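Side-chain contact in methyltransferase domain-containing protein (Pyrococcus horikoshii, PDB 1VE3), which binds S-adenosylmethionine and is probably a methyltransferase that uses it as methyl donor, its natural substrate unknown: residues K41-A46 against R95-E100. Numbering follows the deposited sequence.
Sequences KVLDLA and RKLSFE. With SAM (S-adenosylmethionine), chain C.
The ring of Phe99 meets Leu43 at a slant, CE2 lying 3.7 Å from Leu43 CD1, while Phe104 packs edge-to-face with the same ring and Val64 and Val66 of strand 62-67 also touch the Phe99 side chain. The second flat group, the Arg95 guanidinium, lies obliquely to the adenine amino group, with NE 3.9 Å from SAM N6; NH2 makes a salt bridge to Asp93, which itself hydrogen-bonds the ligand. Between these ends the contact is purely aliphatic. Leu43 and Leu97 meet tip to tip, CD2 to CD1 at 3.9 Å. The other Leu97 methyl, CD2, reaches Leu45 CD1 at 3.7 Å, so the two branches of Leu97 bridge alternate residues of the strand. The first bond of the Leu45 side chain points neither toward nor away from segment 95-100; CG anti to the backbone N (chi1 -161°) carries the CD1 methyl over to Leu97. Just past the strand, Ala46 O accepts a 2.7 Å hydrogen bond from the SAM amino nitrogen, and Ala46 CB sits 3.4 Å from the ribose O4'. In this Rossmann-like methyltransferase sheet, strand 41-45 runs parallel between 62-67 and 104-110, and the loop from 88-91 to 104-110 crosses one face of it, next to helix 118-131, whose Val124 and Val128 touch Leu45 and whose Glu127 accepts the Leu97 N-H.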
loop_
_atom_site.group_PDB
_atom_site.type_symbol
_atom_site.label_atom_id
_atom_site.label_comp_id
_atom_site.label_asym_id
_atom_site.label_seq_id
_atom_site.Cartn_x
_atom_site.Cartn_y
_atom_site.Cartn_z
ATOM N N LYS A 41 -4.083 24.083 11.130
ATOM C CA LYS A 41 -4.328 24.272 9.703
ATOM C C LYS A 41 -3.134 23.728 8.910
ATOM O O LYS A 41 -2.002 24.195 9.071
ATOM C CB LYS A 41 -4.529 25.758 9.423
ATOM C CG LYS A 41 -5.254 26.070 8.138
ATOM C CD LYS A 41 -5.804 27.487 8.184
ATOM C CE LYS A 41 -6.681 27.790 6.981
ATOM N NZ LYS A 41 -7.414 29.074 7.166
ATOM N N VAL A 42 -3.389 22.743 8.053
ATOM C CA VAL A 42 -2.325 22.129 7.267
ATOM C C VAL A 42 -2.405 22.393 5.765
ATOM O O VAL A 42 -3.489 22.416 5.184
ATOM C CB VAL A 42 -2.306 20.597 7.473
ATOM C CG1 VAL A 42 -1.093 19.994 6.783
ATOM C CG2 VAL A 42 -2.298 20.269 8.957
ATOM N N LEU A 43 -1.244 22.594 5.148
ATOM C CA LEU A 43 -1.168 22.812 3.707
ATOM C C LEU A 43 -0.423 21.634 3.072
ATOM O O LEU A 43 0.743 21.378 3.390
ATOM C CB LEU A 43 -0.429 24.111 3.380
ATOM C CG LEU A 43 -0.112 24.278 1.883
ATOM C CD1 LEU A 43 -1.406 24.438 1.110
ATOM C CD2 LEU A 43 0.797 25.488 1.656
ATOM N N ASP A 44 -1.105 20.910 2.191
ATOM C CA ASP A 44 -0.502 19.771 1.502
ATOM C C ASP A 44 0.026 20.301 0.165
ATOM O O ASP A 44 -0.687 20.309 -0.839
ATOM C CB ASP A 44 -1.553 18.674 1.259
ATOM C CG ASP A 44 -0.933 17.358 0.820
ATOM O OD1 ASP A 44 0.276 17.343 0.508
ATOM O OD2 ASP A 44 -1.655 16.336 0.780
ATOM N N LEU A 45 1.276 20.749 0.165
ATOM C CA LEU A 45 1.888 21.312 -1.032
ATOM C C LEU A 45 2.279 20.206 -2.015
ATOM O O LEU A 45 3.036 19.284 -1.670
ATOM C CB LEU A 45 3.103 22.156 -0.631
ATOM C CG LEU A 45 3.606 23.176 -1.657
ATOM C CD1 LEU A 45 2.445 24.018 -2.167
ATOM C CD2 LEU A 45 4.659 24.056 -1.010
ATOM N N ALA A 46 1.775 20.319 -3.244
ATOM C CA ALA A 46 2.006 19.308 -4.279
ATOM C C ALA A 46 1.344 18.036 -3.730
ATOM O O ALA A 46 1.995 17.005 -3.561
ATOM C CB ALA A 46 3.521 19.090 -4.498
ATOM N N ARG A 95 5.636 27.227 -6.135
ATOM C CA ARG A 95 6.666 28.255 -6.262
ATOM C C ARG A 95 6.118 29.653 -5.976
ATOM O O ARG A 95 6.880 30.571 -5.676
ATOM C CB ARG A 95 7.284 28.211 -7.662
ATOM C CG ARG A 95 8.018 26.908 -7.971
ATOM C CD ARG A 95 8.391 26.814 -9.441
ATOM N NE ARG A 95 7.223 26.984 -10.299
ATOM C CZ ARG A 95 7.253 27.064 -11.626
ATOM N NH1 ARG A 95 8.405 26.987 -12.290
ATOM N NH2 ARG A 95 6.121 27.229 -12.293
ATOM N N LYS A 96 4.799 29.809 -6.058
ATOM C CA LYS A 96 4.165 31.098 -5.795
ATOM C C LYS A 96 2.706 30.934 -5.375
ATOM O O LYS A 96 1.799 30.982 -6.205
ATOM C CB LYS A 96 4.243 32.002 -7.028
ATOM C CG LYS A 96 3.701 33.408 -6.768
ATOM C CD LYS A 96 4.410 34.044 -5.569
ATOM C CE LYS A 96 3.740 35.343 -5.118
ATOM N NZ LYS A 96 2.351 35.119 -4.625
ATOM N N LEU A 97 2.496 30.756 -4.073
ATOM C CA LEU A 97 1.167 30.568 -3.505
ATOM C C LEU A 97 0.466 31.896 -3.276
ATOM O O LEU A 97 1.112 32.909 -3.010
ATOM C CB LEU A 97 1.277 29.820 -2.180
ATOM C CG LEU A 97 2.032 28.492 -2.235
ATOM C CD1 LEU A 97 2.370 28.048 -0.817
ATOM C CD2 LEU A 97 1.190 27.445 -2.959
ATOM N N SER A 98 -0.861 31.879 -3.360
ATOM C CA SER A 98 -1.659 33.086 -3.175
ATOM C C SER A 98 -2.139 33.294 -1.742
ATOM O O SER A 98 -2.806 34.287 -1.457
ATOM C CB SER A 98 -2.882 33.053 -4.093
ATOM O OG SER A 98 -3.806 32.073 -3.651
ATOM N N PHE A 99 -1.817 32.364 -0.848
ATOM C CA PHE A 99 -2.244 32.487 0.544
ATOM C C PHE A 99 -1.575 33.680 1.215
ATOM O O PHE A 99 -0.507 34.127 0.788
ATOM C CB PHE A 99 -1.903 31.220 1.340
ATOM C CG PHE A 99 -2.545 29.972 0.807
ATOM C CD1 PHE A 99 -3.931 29.858 0.749
ATOM C CD2 PHE A 99 -1.764 28.917 0.347
ATOM C CE1 PHE A 99 -4.530 28.709 0.237
ATOM C CE2 PHE A 99 -2.352 27.764 -0.168
ATOM C CZ PHE A 99 -3.735 27.659 -0.224
ATOM N N GLU A 100 -2.212 34.190 2.264
ATOM C CA GLU A 100 -1.672 35.317 3.012
ATOM C C GLU A 100 -0.508 34.798 3.841
ATOM O O GLU A 100 -0.327 33.585 3.983
ATOM C CB GLU A 100 -2.737 35.901 3.947
ATOM C CG GLU A 100 -4.013 36.318 3.242
ATOM C CD GLU A 100 -3.784 37.451 2.267
ATOM O OE1 GLU A 100 -3.569 38.595 2.727
ATOM O OE2 GLU A 100 -3.806 37.198 1.042
HETATM N N SAM C . 2.524 14.728 -2.223
HETATM C CA SAM C . 2.084 13.748 -3.257
HETATM C C SAM C . 1.984 12.359 -2.632
HETATM O O SAM C . 1.050 11.625 -2.978
HETATM O OXT SAM C . 2.896 12.071 -1.795
HETATM C CB SAM C . 3.111 13.729 -4.343
HETATM C CG SAM C . 2.597 13.298 -5.626
HETATM S SD SAM C . 3.844 13.260 -6.975
HETATM C CE SAM C . 5.012 12.149 -6.500
HETATM C "C5'" SAM C . 4.455 14.948 -7.087
HETATM C "C4'" SAM C . 3.379 16.106 -7.416
HETATM O "O4'" SAM C . 4.064 17.405 -7.454
HETATM C "C3'" SAM C . 2.782 16.007 -8.812
HETATM O "O3'" SAM C . 1.365 15.668 -8.403
HETATM C "C2'" SAM C . 2.712 17.353 -9.448
HETATM O "O2'" SAM C . 1.612 17.826 -10.162
HETATM C "C1'" SAM C . 3.234 18.226 -8.247
HETATM N N9 SAM C . 3.952 19.428 -8.690
HETATM C C8 SAM C . 5.017 19.615 -9.571
HETATM N N7 SAM C . 5.381 20.867 -9.703
HETATM C C5 SAM C . 4.533 21.551 -8.887
HETATM C C6 SAM C . 4.366 22.964 -8.545
HETATM N N6 SAM C . 5.141 23.928 -9.069
HETATM N N1 SAM C . 3.355 23.342 -7.635
HETATM C C2 SAM C . 2.543 22.386 -7.079
HETATM N N3 SAM C . 2.614 21.049 -7.329
HETATM C C4 SAM C . 3.632 20.681 -8.244
#